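Local atomic coordinates of apoptosis regulator Bcl-2 homolog (Murid herpesvirus 4, PDB entry 4MI8), a protein that blocks apoptosis of infected host cells and, by binding host Beclin 1, inhibits starvation-induced autophagy, thereby supporting latent and chronic viral infection. Residues Gly8-Thr13 against Ser33-Asp38. Numbering follows the deposited sequence.
Sequences GTYWAT and SAVLVD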
ATOM      1  N   GLY A   8      -6.485   9.608  11.522  1.00 58.84           N
ATOM      2  CA  GLY A   8      -6.294   9.954  10.146  1.00 56.49           C
ATOM      3  C   GLY A   8      -5.131  10.882   9.993  1.00 56.61           C
ATOM      4  O   GLY A   8      -4.430  10.831   9.013  1.00 57.55           O
ATOM      5  N   THR A   9      -4.932  11.735  10.974  1.00 55.52           N
ATOM      6  CA  THR A   9      -3.836  12.672  10.943  1.00 54.15           C
ATOM      7  C   THR A   9      -2.520  11.938  10.976  1.00 50.64           C
ATOM      8  O   THR A   9      -1.628  12.218  10.229  1.00 51.35           O
ATOM      9  CB  THR A   9      -3.879  13.615  12.153  1.00 56.68           C
ATOM     10  OG1 THR A   9      -5.166  14.214  12.258  1.00 63.09           O
ATOM     11  CG2 THR A   9      -2.874  14.664  12.015  1.00 55.41           C
ATOM     12  N   TYR A  10      -2.398  11.015  11.890  1.00 48.83           N
ATOM     13  CA  TYR A  10      -1.201  10.189  11.991  1.00 45.15           C
ATOM     14  C   TYR A  10      -0.956   9.362  10.714  1.00 42.06           C
ATOM     15  O   TYR A  10       0.190   9.249  10.223  1.00 38.48           O
ATOM     16  CB  TYR A  10      -1.270   9.282  13.206  1.00 49.69           C
ATOM     17  CG  TYR A  10       0.004   8.534  13.346  1.00 50.80           C
ATOM     18  CD1 TYR A  10       1.201   9.213  13.594  1.00 52.35           C
ATOM     19  CD2 TYR A  10       0.045   7.173  13.123  1.00 48.62           C
ATOM     20  CE1 TYR A  10       2.407   8.536  13.656  1.00 54.34           C
ATOM     21  CE2 TYR A  10       1.236   6.482  13.204  1.00 53.12           C
ATOM     22  CZ  TYR A  10       2.412   7.161  13.463  1.00 52.08           C
ATOM     23  OH  TYR A  10       3.593   6.469  13.533  1.00 50.34           O
ATOM     24  N   TRP A  11      -2.035   8.824  10.159  1.00 40.19           N
ATOM     25  CA  TRP A  11      -1.948   7.961   9.031  1.00 37.71           C
ATOM     26  C   TRP A  11      -1.552   8.680   7.791  1.00 37.60           C
ATOM     27  O   TRP A  11      -0.815   8.101   6.992  1.00 34.50           O
ATOM     28  CB  TRP A  11      -3.265   7.252   8.827  1.00 42.05           C
ATOM     29  CG  TRP A  11      -3.316   5.925   9.556  1.00 41.43           C
ATOM     30  CD1 TRP A  11      -3.965   5.639  10.753  1.00 44.47           C
ATOM     31  CD2 TRP A  11      -2.646   4.665   9.153  1.00 39.52           C
ATOM     32  NE1 TRP A  11      -3.759   4.310  11.116  1.00 46.11           N
ATOM     33  CE2 TRP A  11      -2.996   3.665  10.182  1.00 41.82           C
ATOM     34  CE3 TRP A  11      -1.861   4.265   8.043  1.00 35.31           C
ATOM     35  CZ2 TRP A  11      -2.556   2.335  10.099  1.00 38.96           C
ATOM     36  CZ3 TRP A  11      -1.409   2.933   7.982  1.00 35.82           C
ATOM     37  CH2 TRP A  11      -1.746   1.993   8.984  1.00 35.77           C
ATOM     38  N   ALA A  12      -1.991   9.945   7.623  1.00 37.84           N
ATOM     39  CA  ALA A  12      -1.540  10.785   6.513  1.00 35.36           C
ATOM     40  C   ALA A  12      -0.029  10.946   6.560  1.00 35.23           C
ATOM     41  O   ALA A  12       0.648  10.888   5.541  1.00 35.41           O
ATOM     42  CB  ALA A  12      -2.213  12.191   6.565  1.00 37.17           C
ATOM     43  N   THR A  13       0.501  11.203   7.741  1.00 34.11           N
ATOM     44  CA  THR A  13       1.960  11.280   7.933  1.00 36.01           C
ATOM     45  C   THR A  13       2.666   9.957   7.557  1.00 31.55           C
ATOM     46  O   THR A  13       3.701   9.927   6.844  1.00 29.84           O
ATOM     47  CB  THR A  13       2.257  11.626   9.413  1.00 36.18           C
ATOM     48  OG1 THR A  13       1.847  12.971   9.606  1.00 38.57           O
ATOM     49  CG2 THR A  13       3.740  11.528   9.774  1.00 36.08           C
ATOM     50  N   SER A  33      11.700   8.546  14.622  1.00 50.36           N
ATOM     51  CA  SER A  33      11.858   7.111  15.016  1.00 51.51           C
ATOM     52  C   SER A  33      10.619   6.242  14.989  1.00 46.57           C
ATOM     53  O   SER A  33      10.606   5.217  14.357  1.00 46.88           O
ATOM     54  CB  SER A  33      12.453   7.034  16.418  1.00 52.71           C
ATOM     55  OG  SER A  33      13.819   6.989  16.238  1.00 53.22           O
ATOM     56  N   ALA A  34       9.579   6.670  15.699  1.00 49.12           N
ATOM     57  CA  ALA A  34       8.305   5.934  15.829  1.00 50.09           C
ATOM     58  C   ALA A  34       7.626   5.797  14.486  1.00 47.53           C
ATOM     59  O   ALA A  34       6.990   4.783  14.211  1.00 46.88           O
ATOM     60  CB  ALA A  34       7.384   6.691  16.754  1.00 52.22           C
ATOM     61  N   VAL A  35       7.738   6.839  13.661  1.00 44.08           N
ATOM     62  CA  VAL A  35       7.193   6.755  12.339  1.00 39.92           C
ATOM     63  C   VAL A  35       8.057   5.747  11.547  1.00 38.72           C
ATOM     64  O   VAL A  35       7.547   4.963  10.764  1.00 34.11           O
ATOM     65  CB  VAL A  35       7.227   8.122  11.647  1.00 39.88           C
ATOM     66  CG1 VAL A  35       7.066   7.948  10.140  1.00 35.22           C
ATOM     67  CG2 VAL A  35       6.160   9.071  12.249  1.00 40.14           C
ATOM     68  N   LEU A  36       9.374   5.805  11.717  1.00 37.51           N
ATOM     69  CA  LEU A  36      10.209   4.879  10.973  1.00 37.47           C
ATOM     70  C   LEU A  36       9.864   3.396  11.369  1.00 35.39           C
ATOM     71  O   LEU A  36       9.951   2.448  10.568  1.00 32.60           O
ATOM     72  CB  LEU A  36      11.667   5.179  11.286  1.00 40.38           C
ATOM     73  CG  LEU A  36      12.648   4.283  10.546  1.00 44.23           C
ATOM     74  CD1 LEU A  36      12.353   4.409   9.040  1.00 44.40           C
ATOM     75  CD2 LEU A  36      14.101   4.630  10.894  1.00 46.92           C
ATOM     76  N   VAL A  37       9.450   3.214  12.611  1.00 35.03           N
ATOM     77  CA  VAL A  37       9.019   1.876  13.053  1.00 34.63           C
ATOM     78  C   VAL A  37       7.794   1.387  12.235  1.00 32.04           C
ATOM     79  O   VAL A  37       7.792   0.244  11.744  1.00 29.99           O
ATOM     80  CB  VAL A  37       8.858   1.780  14.592  1.00 34.40           C
ATOM     81  CG1 VAL A  37       8.172   0.460  15.003  1.00 35.16           C
ATOM     82  CG2 VAL A  37      10.236   1.812  15.194  1.00 37.09           C
ATOM     83  N   ASP A  38       6.801   2.245  12.112  1.00 31.74           N
ATOM     84  CA  ASP A  38       5.525   1.895  11.490  1.00 31.89           C
ATOM     85  C   ASP A  38       5.719   1.723  10.024  1.00 27.44           C
ATOM     86  O   ASP A  38       5.154   0.811   9.425  1.00 27.71           O
ATOM     87  CB  ASP A  38       4.487   2.961  11.803  1.00 34.98           C
ATOM     88  CG  ASP A  38       4.019   2.877  13.250  1.00 43.13           C
ATOM     89  OD1 ASP A  38       4.113   1.792  13.888  1.00 52.43           O
ATOM     90  OD2 ASP A  38       3.564   3.879  13.792  1.00 49.29           O
TER
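The ring of Tyr-10 meets Asp-38 at its hydroxyl edge, where carboxylate oxygen OD2 lies in the plane of the ring, while the methyl CG2 of Val-35 reaches the same ring obliquely. The carboxylate is turned almost upright against the ring, the two planes standing 82° apart. Tyr-10 OH donates a short hydrogen bond to Asp-38 OD2, 2.6 Å long, and the oxygen receives it on its anti lone pair, the one directed away from OD1. Here a long aromatic side chain bridges two helix segments whose axes come no closer than 11.4 Å and cross at -77°. CG of Tyr-10 is swung anti to its own backbone nitrogen (chi1 -175°), which carries the phenol out of helix 8-23 toward helix 33-56. Asp-38 is buried, and the phenol gives its carboxylate a polar partner there; the bond would also be expected to favour the charged form of the acid.

Apolar contacts accompany this polar link on the CE1 side of the ring. Val-35 CG2 sits 4.0 Å from Tyr-10 CE1, the valine and the phenol running past each other in opposite senses. The same methyl lies 4.2 Å from Thr-13 CG2, one helical turn beyond Tyr-10, and thus serves both residues. Leu-14 touches Asp-38 and Ala-17 touches Val-35, continuing the packing along helix 8-23, whereas Leu-135 of the C-terminal tail adjoins Tyr-10.

Two positions about one turn apart, Tyr-10 and Thr-13, thus meet one turn of helix 33-56, Tyr-10 through both a hydrogen bond and an apolar contact and Thr-13 through a methyl: a compact example of interhelical packing at the periphery of the all-helical Bcl-2 fold, where the N-terminal turns of helix 8-23 and helix 33-56 pack against each other.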